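Side-chain contacts in Cwp19 (Clostridioides difficile, PDB 5OQ3), which probably hydrolyses bacterial cell-wall peptidoglycan through the TIM-barrel glycoside hydrolase domain that makes up this chain: residues V71-K76 with D103-L108; E90-T93 with D99-Y102; H142-K145 with W150-K153; D173-V178 with A231-I236. All blocks are in the same frame, centred on the assembly; numbering follows the deposited sequence. Where two conformers were deposited one is given.

Contact 1: V71-K76 with D103-L108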
loop_
_atom_site.group_PDB
_atom_site.type_symbol
_atom_site.label_atom_id
_atom_site.label_comp_id
_atom_site.label_asym_id
_atom_site.label_seq_id
_atom_site.Cartn_x
_atom_site.Cartn_y
_atom_site.Cartn_z
ATOM N N VAL A 71 -4.758 6.099 -4.073
ATOM C CA VAL A 71 -4.849 7.237 -3.146
ATOM C C VAL A 71 -5.083 6.727 -1.732
ATOM O O VAL A 71 -6.002 5.941 -1.517
ATOM C CB VAL A 71 -5.992 8.168 -3.587
ATOM C CG1 VAL A 71 -6.082 9.354 -2.636
ATOM C CG2 VAL A 71 -5.743 8.628 -5.045
ATOM N N GLN A 72 -4.259 7.154 -0.789
ATOM C CA GLN A 72 -4.255 6.669 0.600
ATOM C C GLN A 72 -5.394 7.285 1.383
ATOM O O GLN A 72 -5.292 8.384 1.884
ATOM C CB GLN A 72 -2.887 7.001 1.215
ATOM C CG GLN A 72 -2.571 6.306 2.520
ATOM C CD GLN A 72 -1.175 6.591 2.981
ATOM O OE1 GLN A 72 -0.644 7.675 2.699
ATOM N NE2 GLN A 72 -0.579 5.653 3.730
ATOM N N VAL A 73 -6.497 6.531 1.463
ATOM C CA VAL A 73 -7.702 6.962 2.137
ATOM C C VAL A 73 -7.709 6.652 3.638
ATOM O O VAL A 73 -8.516 7.198 4.369
ATOM C CB VAL A 73 -8.976 6.419 1.468
ATOM C CG1 VAL A 73 -9.073 6.868 0.004
ATOM C CG2 VAL A 73 -9.144 4.914 1.581
ATOM N N ARG A 74 -6.833 5.723 4.048
ATOM C CA ARG A 74 -6.631 5.348 5.478
ATOM C C ARG A 74 -5.140 5.323 5.761
ATOM O O ARG A 74 -4.529 4.254 5.800
ATOM C CB ARG A 74 -7.236 3.981 5.760
ATOM C CG ARG A 74 -7.078 3.461 7.186
ATOM C CD ARG A 74 -7.519 2.020 7.254
ATOM N NE ARG A 74 -7.240 1.388 8.525
ATOM C CZ ARG A 74 -8.074 1.310 9.553
ATOM N NH1 ARG A 74 -9.247 1.889 9.517
ATOM N NH2 ARG A 74 -7.715 0.591 10.635
ATOM N N PRO A 75 -4.551 6.511 5.990
ATOM C CA PRO A 75 -3.142 6.540 6.331
ATOM C C PRO A 75 -2.823 6.156 7.754
ATOM O O PRO A 75 -1.702 5.696 8.006
ATOM C CB PRO A 75 -2.760 7.996 6.104
ATOM C CG PRO A 75 -4.007 8.770 6.295
ATOM C CD PRO A 75 -5.057 7.869 5.705
ATOM N N LYS A 76 -3.786 6.288 8.673
ATOM C CA LYS A 76 -3.487 6.174 10.112
ATOM C C LYS A 76 -4.768 5.901 10.908
ATOM O O LYS A 76 -5.239 6.750 11.676
ATOM C CB LYS A 76 -2.777 7.436 10.578
ATOM C CG LYS A 76 -2.258 7.382 11.991
ATOM C CD LYS A 76 -1.725 8.751 12.370
ATOM C CE LYS A 76 -1.639 8.867 13.866
ATOM N NZ LYS A 76 -1.575 10.283 14.278
ATOM N N ASP A 103 -16.647 16.074 2.173
ATOM C CA ASP A 103 -16.124 14.713 2.055
ATOM C C ASP A 103 -15.214 14.717 0.831
ATOM O O ASP A 103 -15.695 14.862 -0.282
ATOM C CB ASP A 103 -17.282 13.750 1.874
ATOM C CG ASP A 103 -16.821 12.286 1.723
ATOM O OD1 ASP A 103 -15.616 12.013 1.718
ATOM O OD2 ASP A 103 -17.686 11.399 1.644
ATOM N N PRO A 104 -13.891 14.559 1.008
ATOM C CA PRO A 104 -13.015 14.612 -0.173
ATOM C C PRO A 104 -13.184 13.450 -1.136
ATOM O O PRO A 104 -12.957 13.623 -2.334
ATOM C CB PRO A 104 -11.594 14.579 0.396
ATOM C CG PRO A 104 -11.750 14.759 1.859
ATOM C CD PRO A 104 -13.138 14.416 2.245
ATOM N N LEU A 105 -13.592 12.282 -0.648
ATOM C CA LEU A 105 -13.485 11.095 -1.491
ATOM C C LEU A 105 -14.311 11.106 -2.797
ATOM O O LEU A 105 -13.771 10.727 -3.842
ATOM C CB LEU A 105 -13.699 9.800 -0.677
ATOM C CG LEU A 105 -13.470 8.494 -1.401
ATOM C CD1 LEU A 105 -12.070 8.442 -2.012
ATOM C CD2 LEU A 105 -13.680 7.289 -0.491
ATOM N N PRO A 106 -15.587 11.574 -2.754
ATOM C CA PRO A 106 -16.346 11.677 -4.017
ATOM C C PRO A 106 -15.606 12.512 -5.056
ATOM O O PRO A 106 -15.637 12.187 -6.252
ATOM C CB PRO A 106 -17.665 12.311 -3.582
ATOM C CG PRO A 106 -17.827 11.865 -2.187
ATOM C CD PRO A 106 -16.459 11.872 -1.595
ATOM N N PHE A 107 -15.016 13.633 -4.619
ATOM C CA PHE A 107 -14.255 14.483 -5.511
ATOM C C PHE A 107 -13.013 13.793 -6.069
ATOM O O PHE A 107 -12.753 13.806 -7.290
ATOM C CB PHE A 107 -13.844 15.749 -4.783
ATOM C CG PHE A 107 -13.191 16.768 -5.653
ATOM C CD1 PHE A 107 -13.979 17.694 -6.372
ATOM C CD2 PHE A 107 -11.814 16.860 -5.744
ATOM C CE1 PHE A 107 -13.385 18.674 -7.171
ATOM C CE2 PHE A 107 -11.215 17.846 -6.538
ATOM C CZ PHE A 107 -11.998 18.739 -7.258
ATOM N N LEU A 108 -12.332 13.083 -5.183
ATOM C CA LEU A 108 -11.107 12.377 -5.613
ATOM C C LEU A 108 -11.410 11.319 -6.687
ATOM O O LEU A 108 -10.705 11.199 -7.652
ATOM C CB LEU A 108 -10.375 11.758 -4.454
ATOM C CG LEU A 108 -10.005 12.654 -3.276
ATOM C CD1 LEU A 108 -9.324 11.870 -2.149
ATOM C CD2 LEU A 108 -9.097 13.777 -3.731
#

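Contact 2: E90-T93 with D99-Y102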
loop_
_atom_site.group_PDB
_atom_site.type_symbol
_atom_site.label_atom_id
_atom_site.label_comp_id
_atom_site.label_asym_id
_atom_site.label_seq_id
_atom_site.Cartn_x
_atom_site.Cartn_y
_atom_site.Cartn_z
ATOM N N GLU A 90 -6.356 13.415 10.382
ATOM C CA GLU A 90 -5.701 14.646 10.771
ATOM C C GLU A 90 -4.993 15.322 9.612
ATOM O O GLU A 90 -4.669 16.511 9.717
ATOM C CB GLU A 90 -4.681 14.369 11.857
ATOM C CG GLU A 90 -3.419 13.685 11.378
ATOM C CD GLU A 90 -2.696 12.945 12.475
ATOM O OE1 GLU A 90 -1.665 13.462 12.948
ATOM O OE2 GLU A 90 -3.187 11.876 12.894
ATOM N N TYR A 91 -4.744 14.611 8.510
ATOM C CA TYR A 91 -3.949 15.249 7.440
ATOM C C TYR A 91 -4.768 16.222 6.596
ATOM O O TYR A 91 -4.203 16.960 5.827
ATOM C CB TYR A 91 -3.210 14.205 6.586
ATOM C CG TYR A 91 -2.329 13.327 7.480
ATOM C CD1 TYR A 91 -1.239 13.876 8.167
ATOM C CD2 TYR A 91 -2.644 11.994 7.729
ATOM C CE1 TYR A 91 -0.499 13.118 9.036
ATOM C CE2 TYR A 91 -1.870 11.207 8.580
ATOM C CZ TYR A 91 -0.801 11.771 9.245
ATOM O OH TYR A 91 -0.037 10.995 10.115
ATOM N N LEU A 92 -6.088 16.256 6.772
ATOM C CA LEU A 92 -6.928 17.253 6.106
ATOM C C LEU A 92 -6.938 18.603 6.811
ATOM O O LEU A 92 -6.937 19.646 6.156
ATOM C CB LEU A 92 -8.374 16.729 5.986
ATOM C CG LEU A 92 -8.492 15.570 4.970
ATOM C CD1 LEU A 92 -9.739 14.730 5.209
ATOM C CD2 LEU A 92 -8.486 16.099 3.521
ATOM N N THR A 93 -7.016 18.570 8.136
ATOM C CA THR A 93 -7.177 19.794 8.962
ATOM C C THR A 93 -6.059 20.130 9.992
ATOM O O THR A 93 -5.943 21.220 10.440
ATOM C CB THR A 93 -8.478 19.706 9.773
ATOM O OG1 THR A 93 -8.370 18.591 10.674
ATOM C CG2 THR A 93 -9.657 19.521 8.824
ATOM N N ASP A 99 -14.068 17.310 11.318
ATOM C CA ASP A 99 -14.762 17.317 10.039
ATOM C C ASP A 99 -14.175 18.450 9.208
ATOM O O ASP A 99 -14.181 19.595 9.637
ATOM C CB ASP A 99 -16.271 17.534 10.268
ATOM C CG ASP A 99 -17.103 17.323 9.023
ATOM O OD1 ASP A 99 -16.662 17.661 7.929
ATOM O OD2 ASP A 99 -18.235 16.820 9.153
ATOM N N PRO A 100 -13.676 18.145 8.000
ATOM C CA PRO A 100 -13.101 19.192 7.171
ATOM C C PRO A 100 -14.138 20.049 6.429
ATOM O O PRO A 100 -13.765 20.942 5.677
ATOM C CB PRO A 100 -12.225 18.430 6.185
ATOM C CG PRO A 100 -12.781 17.063 6.135
ATOM C CD PRO A 100 -13.578 16.818 7.367
ATOM N N GLY A 101 -15.429 19.776 6.637
ATOM C CA GLY A 101 -16.484 20.588 6.029
ATOM C C GLY A 101 -16.916 20.092 4.662
ATOM O O GLY A 101 -17.854 20.625 4.090
ATOM N N TYR A 102 -16.271 19.028 4.169
ATOM C CA TYR A 102 -16.687 18.357 2.948
ATOM C C TYR A 102 -16.122 16.959 3.005
ATOM O O TYR A 102 -15.210 16.680 3.773
ATOM C CB TYR A 102 -16.138 19.094 1.719
ATOM C CG TYR A 102 -14.687 18.945 1.397
ATOM C CD1 TYR A 102 -13.715 19.446 2.240
ATOM C CD2 TYR A 102 -14.276 18.324 0.208
ATOM C CE1 TYR A 102 -12.360 19.300 1.943
ATOM C CE2 TYR A 102 -12.928 18.225 -0.120
ATOM C CZ TYR A 102 -11.974 18.678 0.758
ATOM O OH TYR A 102 -10.631 18.522 0.434
#

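Contact 3: H142-K145 with W150-K153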
loop_
_atom_site.group_PDB
_atom_site.type_symbol
_atom_site.label_atom_id
_atom_site.label_comp_id
_atom_site.label_asym_id
_atom_site.label_seq_id
_atom_site.Cartn_x
_atom_site.Cartn_y
_atom_site.Cartn_z
ATOM N N HIS A 142 -12.891 6.679 18.609
ATOM C CA HIS A 142 -11.870 5.974 17.831
ATOM C C HIS A 142 -11.943 4.479 18.162
ATOM O O HIS A 142 -12.025 4.130 19.344
ATOM C CB HIS A 142 -10.514 6.543 18.197
ATOM C CG HIS A 142 -9.404 6.122 17.294
ATOM N ND1 HIS A 142 -8.998 4.808 17.161
ATOM C CD2 HIS A 142 -8.600 6.848 16.489
ATOM C CE1 HIS A 142 -7.992 4.754 16.313
ATOM N NE2 HIS A 142 -7.724 5.978 15.897
ATOM N N PRO A 143 -11.950 3.597 17.134
ATOM C CA PRO A 143 -12.001 2.155 17.438
ATOM C C PRO A 143 -10.981 1.647 18.433
ATOM O O PRO A 143 -11.281 0.738 19.191
ATOM C CB PRO A 143 -11.814 1.505 16.071
ATOM C CG PRO A 143 -12.343 2.527 15.103
ATOM C CD PRO A 143 -11.973 3.857 15.672
ATOM N N ALA A 144 -9.765 2.190 18.421
ATOM C CA ALA A 144 -8.728 1.739 19.345
ATOM C C ALA A 144 -9.031 2.181 20.805
ATOM O O ALA A 144 -8.644 1.502 21.758
ATOM C CB ALA A 144 -7.381 2.270 18.898
ATOM N N LYS A 145 -9.698 3.317 20.944
ATOM C CA LYS A 145 -10.123 3.785 22.261
ATOM C C LYS A 145 -11.308 2.974 22.781
ATOM O O LYS A 145 -11.362 2.599 23.965
ATOM C CB LYS A 145 -10.472 5.291 22.220
ATOM C CG LYS A 145 -10.828 5.860 23.575
ATOM C CD LYS A 145 -10.817 7.375 23.534
ATOM C CE LYS A 145 -9.477 7.962 23.978
ATOM N NZ LYS A 145 -9.334 7.951 25.451
ATOM N N TRP A 150 -7.951 -4.660 21.489
ATOM C CA TRP A 150 -7.467 -4.817 20.103
ATOM C C TRP A 150 -6.072 -4.284 19.889
ATOM O O TRP A 150 -5.528 -4.467 18.785
ATOM C CB TRP A 150 -8.380 -4.089 19.155
ATOM C CG TRP A 150 -9.789 -4.621 19.026
ATOM C CD1 TRP A 150 -10.376 -5.636 19.717
ATOM C CD2 TRP A 150 -10.781 -4.110 18.144
ATOM N NE1 TRP A 150 -11.646 -5.801 19.302
ATOM C CE2 TRP A 150 -11.947 -4.855 18.365
ATOM C CE3 TRP A 150 -10.820 -3.042 17.240
ATOM C CZ2 TRP A 150 -13.137 -4.620 17.641
ATOM C CZ3 TRP A 150 -11.971 -2.813 16.548
ATOM C CH2 TRP A 150 -13.117 -3.577 16.759
ATOM N N VAL A 151 -5.512 -3.576 20.877
ATOM C CA VAL A 151 -4.365 -2.732 20.621
ATOM C C VAL A 151 -3.106 -3.332 21.248
ATOM O O VAL A 151 -3.126 -3.743 22.409
ATOM C CB VAL A 151 -4.624 -1.325 21.241
ATOM C CG1 VAL A 151 -3.421 -0.430 21.116
ATOM C CG2 VAL A 151 -5.851 -0.694 20.627
ATOM N N VAL A 152 -2.003 -3.294 20.489
ATOM C CA VAL A 152 -0.710 -3.768 20.960
ATOM C C VAL A 152 0.313 -2.648 20.787
ATOM O O VAL A 152 0.405 -2.063 19.704
ATOM C CB VAL A 152 -0.244 -5.027 20.176
ATOM C CG1 VAL A 152 1.152 -5.442 20.539
ATOM C CG2 VAL A 152 -1.176 -6.202 20.365
ATOM N N LYS A 153 1.120 -2.419 21.817
ATOM C CA LYS A 153 2.213 -1.476 21.745
ATOM C C LYS A 153 3.469 -2.200 21.301
ATOM O O LYS A 153 3.828 -3.255 21.851
ATOM C CB LYS A 153 2.454 -0.821 23.122
ATOM C CG LYS A 153 3.341 0.400 23.051
ATOM C CD LYS A 153 3.539 1.036 24.400
ATOM C CE LYS A 153 4.339 2.310 24.226
ATOM N NZ LYS A 153 4.454 3.110 25.461
#

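Contact 4: D173-V178 with A231-I236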
loop_
_atom_site.group_PDB
_atom_site.type_symbol
_atom_site.label_atom_id
_atom_site.label_comp_id
_atom_site.label_asym_id
_atom_site.label_seq_id
_atom_site.Cartn_x
_atom_site.Cartn_y
_atom_site.Cartn_z
ATOM N N ASP A 173 -14.829 -4.733 7.703
ATOM C CA ASP A 173 -15.981 -3.852 7.711
ATOM C C ASP A 173 -15.619 -2.429 7.315
ATOM O O ASP A 173 -16.411 -1.735 6.698
ATOM C CB ASP A 173 -16.632 -3.885 9.117
ATOM C CG ASP A 173 -17.309 -5.227 9.444
ATOM O OD1 ASP A 173 -17.530 -6.066 8.513
ATOM O OD2 ASP A 173 -17.599 -5.472 10.652
ATOM N N SER A 174 -14.424 -1.988 7.709
ATOM C CA SER A 174 -13.957 -0.645 7.356
ATOM C C SER A 174 -13.791 -0.506 5.829
ATOM O O SER A 174 -14.201 0.506 5.250
ATOM C CB SER A 174 -12.618 -0.360 8.037
ATOM O OG SER A 174 -12.683 -0.215 9.454
ATOM N N ILE A 175 -13.257 -1.536 5.201
ATOM C CA ILE A 175 -13.142 -1.521 3.753
ATOM C C ILE A 175 -14.483 -1.666 3.049
ATOM O O ILE A 175 -14.751 -0.964 2.056
ATOM C CB ILE A 175 -12.129 -2.577 3.339
ATOM C CG1 ILE A 175 -10.780 -2.106 3.880
ATOM C CG2 ILE A 175 -12.116 -2.731 1.827
ATOM C CD1 ILE A 175 -9.812 -3.228 3.960
ATOM N N ALA A 176 -15.337 -2.525 3.605
ATOM C CA ALA A 176 -16.651 -2.771 2.996
ATOM C C ALA A 176 -17.465 -1.480 2.926
ATOM O O ALA A 176 -18.227 -1.300 1.973
ATOM C CB ALA A 176 -17.395 -3.824 3.735
ATOM N N GLU A 177 -17.324 -0.620 3.937
ATOM C CA GLU A 177 -18.053 0.652 3.928
ATOM C C GLU A 177 -17.688 1.478 2.681
ATOM O O GLU A 177 -18.528 2.090 2.028
ATOM C CB GLU A 177 -17.725 1.460 5.205
ATOM C CG GLU A 177 -18.403 2.822 5.335
ATOM C CD GLU A 177 -17.996 3.561 6.602
ATOM O OE1 GLU A 177 -16.770 3.729 6.890
ATOM O OE2 GLU A 177 -18.894 4.017 7.302
ATOM N N VAL A 178 -16.397 1.509 2.395
ATOM C CA VAL A 178 -15.912 2.280 1.263
ATOM C C VAL A 178 -16.354 1.636 -0.072
ATOM O O VAL A 178 -16.812 2.332 -0.978
ATOM C CB VAL A 178 -14.405 2.432 1.314
ATOM C CG1 VAL A 178 -13.869 3.115 0.066
ATOM C CG2 VAL A 178 -13.990 3.200 2.543
ATOM N N ALA A 231 -12.892 -11.522 -0.183
ATOM C CA ALA A 231 -14.238 -12.101 -0.239
ATOM C C ALA A 231 -15.324 -11.058 -0.014
ATOM O O ALA A 231 -16.376 -11.094 -0.649
ATOM C CB ALA A 231 -14.365 -13.234 0.762
ATOM N N SER A 232 -15.086 -10.142 0.916
ATOM C CA SER A 232 -16.043 -9.092 1.209
ATOM C C SER A 232 -16.266 -8.224 -0.031
ATOM O O SER A 232 -17.375 -7.977 -0.467
ATOM C CB SER A 232 -15.544 -8.241 2.387
ATOM O OG SER A 232 -16.343 -7.083 2.530
ATOM N N ILE A 233 -15.165 -7.774 -0.614
ATOM C CA ILE A 233 -15.217 -6.952 -1.823
ATOM C C ILE A 233 -16.028 -7.656 -2.900
ATOM O O ILE A 233 -16.994 -7.063 -3.451
ATOM C CB ILE A 233 -13.821 -6.582 -2.351
ATOM C CG1 ILE A 233 -13.094 -5.748 -1.346
ATOM C CG2 ILE A 233 -13.933 -5.888 -3.710
ATOM C CD1 ILE A 233 -11.600 -5.649 -1.636
ATOM N N LYS A 234 -15.718 -8.942 -3.132
ATOM C CA LYS A 234 -16.361 -9.657 -4.254
ATOM C C LYS A 234 -17.843 -9.858 -3.999
ATOM O O LYS A 234 -18.614 -9.913 -4.954
ATOM C CB LYS A 234 -15.654 -10.990 -4.492
ATOM C CG LYS A 234 -14.171 -10.881 -4.917
ATOM C CD LYS A 234 -13.823 -10.002 -6.118
ATOM C CE LYS A 234 -12.282 -9.852 -6.294
ATOM N NZ LYS A 234 -11.995 -9.043 -7.520
ATOM N N SER A 235 -18.245 -9.969 -2.727
ATOM C CA SER A 235 -19.655 -10.187 -2.422
ATOM C C SER A 235 -20.489 -8.918 -2.641
ATOM O O SER A 235 -21.723 -8.976 -2.691
ATOM C CB SER A 235 -19.796 -10.609 -0.947
ATOM O OG SER A 235 -19.589 -9.536 -0.069
ATOM N N ILE A 236 -19.840 -7.762 -2.771
ATOM C CA ILE A 236 -20.490 -6.486 -3.002
ATOM C C ILE A 236 -20.361 -6.069 -4.478
ATOM O O ILE A 236 -21.346 -5.838 -5.171
ATOM C CB ILE A 236 -19.928 -5.389 -2.059
ATOM C CG1 ILE A 236 -20.127 -5.806 -0.594
ATOM C CG2 ILE A 236 -20.593 -4.063 -2.322
ATOM C CD1 ILE A 236 -19.235 -5.054 0.386
#

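Contact 1: V71-K76 with D103-L108
The backbone N of L105, whose side chain goes on to reach V73, is bound by OD1 of D103 at 3.1 Å, with an N-H...O angle of 153°. D103 sits at the N-cap of helix 104-114, and the hydrogen comes to its oxygen from well above the carboxylate plane. The other oxygen, OD2, is hydrogen-bonded to Y182 OH, so Y182 helps to position the capping carboxylate. From this capped first turn two leucines reach the barrel wall. L105 CD1 touches V73 CG1 at 3.9 Å, and one turn further on L108 CD1 meets V71 CG1 at 4.1 Å; in both pairs the side chains cross obliquely, methyl against methyl. This is the second beta-alpha unit of the TIM barrel: strand 68-74 runs up the wall, and helix 104-114 returns over its outer surface before strand 118-123. V71 and V73, alternating with Q72, face the helix, while Q72 turns the other way and its OE1 accepts from S33 OG and V35 N. The two leucines reach out from different first torsions: L105 has CG anti to its own N (chi1 -174°), whereas L108 has CG trans to its carbonyl carbon (chi1 -54°). F119 of the next strand packs on both V71 and L105, and F123 on V73.

Contact 2: E90-T93 with D99-Y102
L92 lays its CD1 against CG of the P100 ring, 3.9 Å away, the leucine branch slanting over the proline. T93 meets the same ring nearer the backbone: its CG2 is 3.8 Å from both CA and CB of P100, and the two side chains lie at about a right angle. The threonine methyl points at the proline with CG2 trans to the carbonyl carbon (chi1 63° for OG1), while OG1 is hydrogen-bonded to T95 N. All of this belongs to the long loop that leaves barrel strand 68-74 and leads to helix 104-114; the short, weakly bonded helix 90-93 is folded back onto the end of that loop. An Asx turn shapes the proline side: D99 OD1 accepts from G101 N at 2.8 Å, with an angle of 160° at the hydrogen, on the anti side and somewhat out of the carboxylate plane. G101 has a positive phi (90°), where a CB would press on the carbonyl oxygen of P100. Beyond it Y102 brings its hydroxyl to 4.5 Å from L92 CD2, a loose approach. That OH is hydrogen-bonded to Q50 OE1, and Q50 NE2 also bonds L92 O, so one glutamine of helix 47-63 links both segments.

Contact 3: H142-K145 with W150-K153
A144 and V151 bring their CA atoms to 6.4 Å, where the short helix 143-146 runs past the start of strand 151-154; no hydrogen bond joins the two segments, and side chains make the contact. V151 makes its contact through one branch. Its CG2 lies 3.8 Å from A144 CB and 3.7 Å from A144 O, so a single methyl rests against both the side chain and the carbonyl of one helical residue. With CG1 trans to the valine's N (chi1 175°), CG2 is the branch left beside that N, on the helix side. W150, just before the strand, leans towards P143: CZ3 of the indole is 4.3 Å from P143 CB, while P143 O approaches CE3 obliquely. The helix and the hairpin of strands 151-154 and 157-160 are an excursion from the barrel, inserted between strand 118-123 and helix 165-181. W150 ties this excursion back to the barrel helix, since its NE1 is hydrogen-bonded to E166 OE1 and its ring meets that of Y170 at about 35°; Y170 also packs on P143. H142, just before the helix, is its N-cap. Its ND1 accepts from A144 N at 3.0 Å, with the donor almost exactly in the imidazole plane and an angle of 156° at the hydrogen. That bond helps to fix the rotation of the ring, which packs against Y160 of the second hairpin strand, as P143 does.

Contact 4: D173-V178 with A231-I236
Two neighbouring helices of the outer layer of the TIM barrel, 165-181 and 214-236, meet here over strand 186-189, which comes between them in the chain. Over these segments their axes run in roughly the same direction, 27° apart, and approach to 9.7 Å. A176 is the close point: its CB lies 3.6 Å from S232 OG and 4.0 Å from I236 CD1, so the small methyl faces two side chains one turn apart on the facing helix. The serine gets there with OG trans to its own N (chi1 170°). The isoleucine has CG1 trans to its carbonyl carbon (chi1 -59°); this first torsion and an extended second one carry CD1 to the alanine. The contact of S232 OG with A176 CB is van der Waals, not a hydrogen bond. Such near-parallel pairing is what the alternating beta-alpha order of the barrel produces, each helix lying beside the next around the wall. Deeper in, I175 and I233 both rest on V187 of the strand below. Their mutual contact is loose, CG2 of I175 being 4.5 Å from CG1 of I233, and I175 is modelled in two conformers. In the segment 231-236, the hydroxyl of S235 turns back on its own chain and donates to S232 O at 2.7 Å, tilted from the carbonyl plane. The same carbonyl also receives weak bonds from the backbone N of S235 and of I236. I236, at the exposed margin, packs in addition on V179 of the first helix.

Overall arrangement
From the N terminus, contact 1 closes the second beta-alpha unit, joining strand 68-74 to the start of helix 104-114. Contact 2 falls within that span and closes a much smaller loop just ahead of the helix; the salt bridge from K76 to E90, and P104 against L92, connect the two. Contact 3 opens only after contact 1 has closed and folds up the excursion between strand 118-123 and helix 165-181. Contact 4 follows in series, closing a long span that includes strand 186-189 and pairing two outer helices. It meets contact 1 where V178 packs on L105. No spans cross, and contact 3 touches none of the others directly.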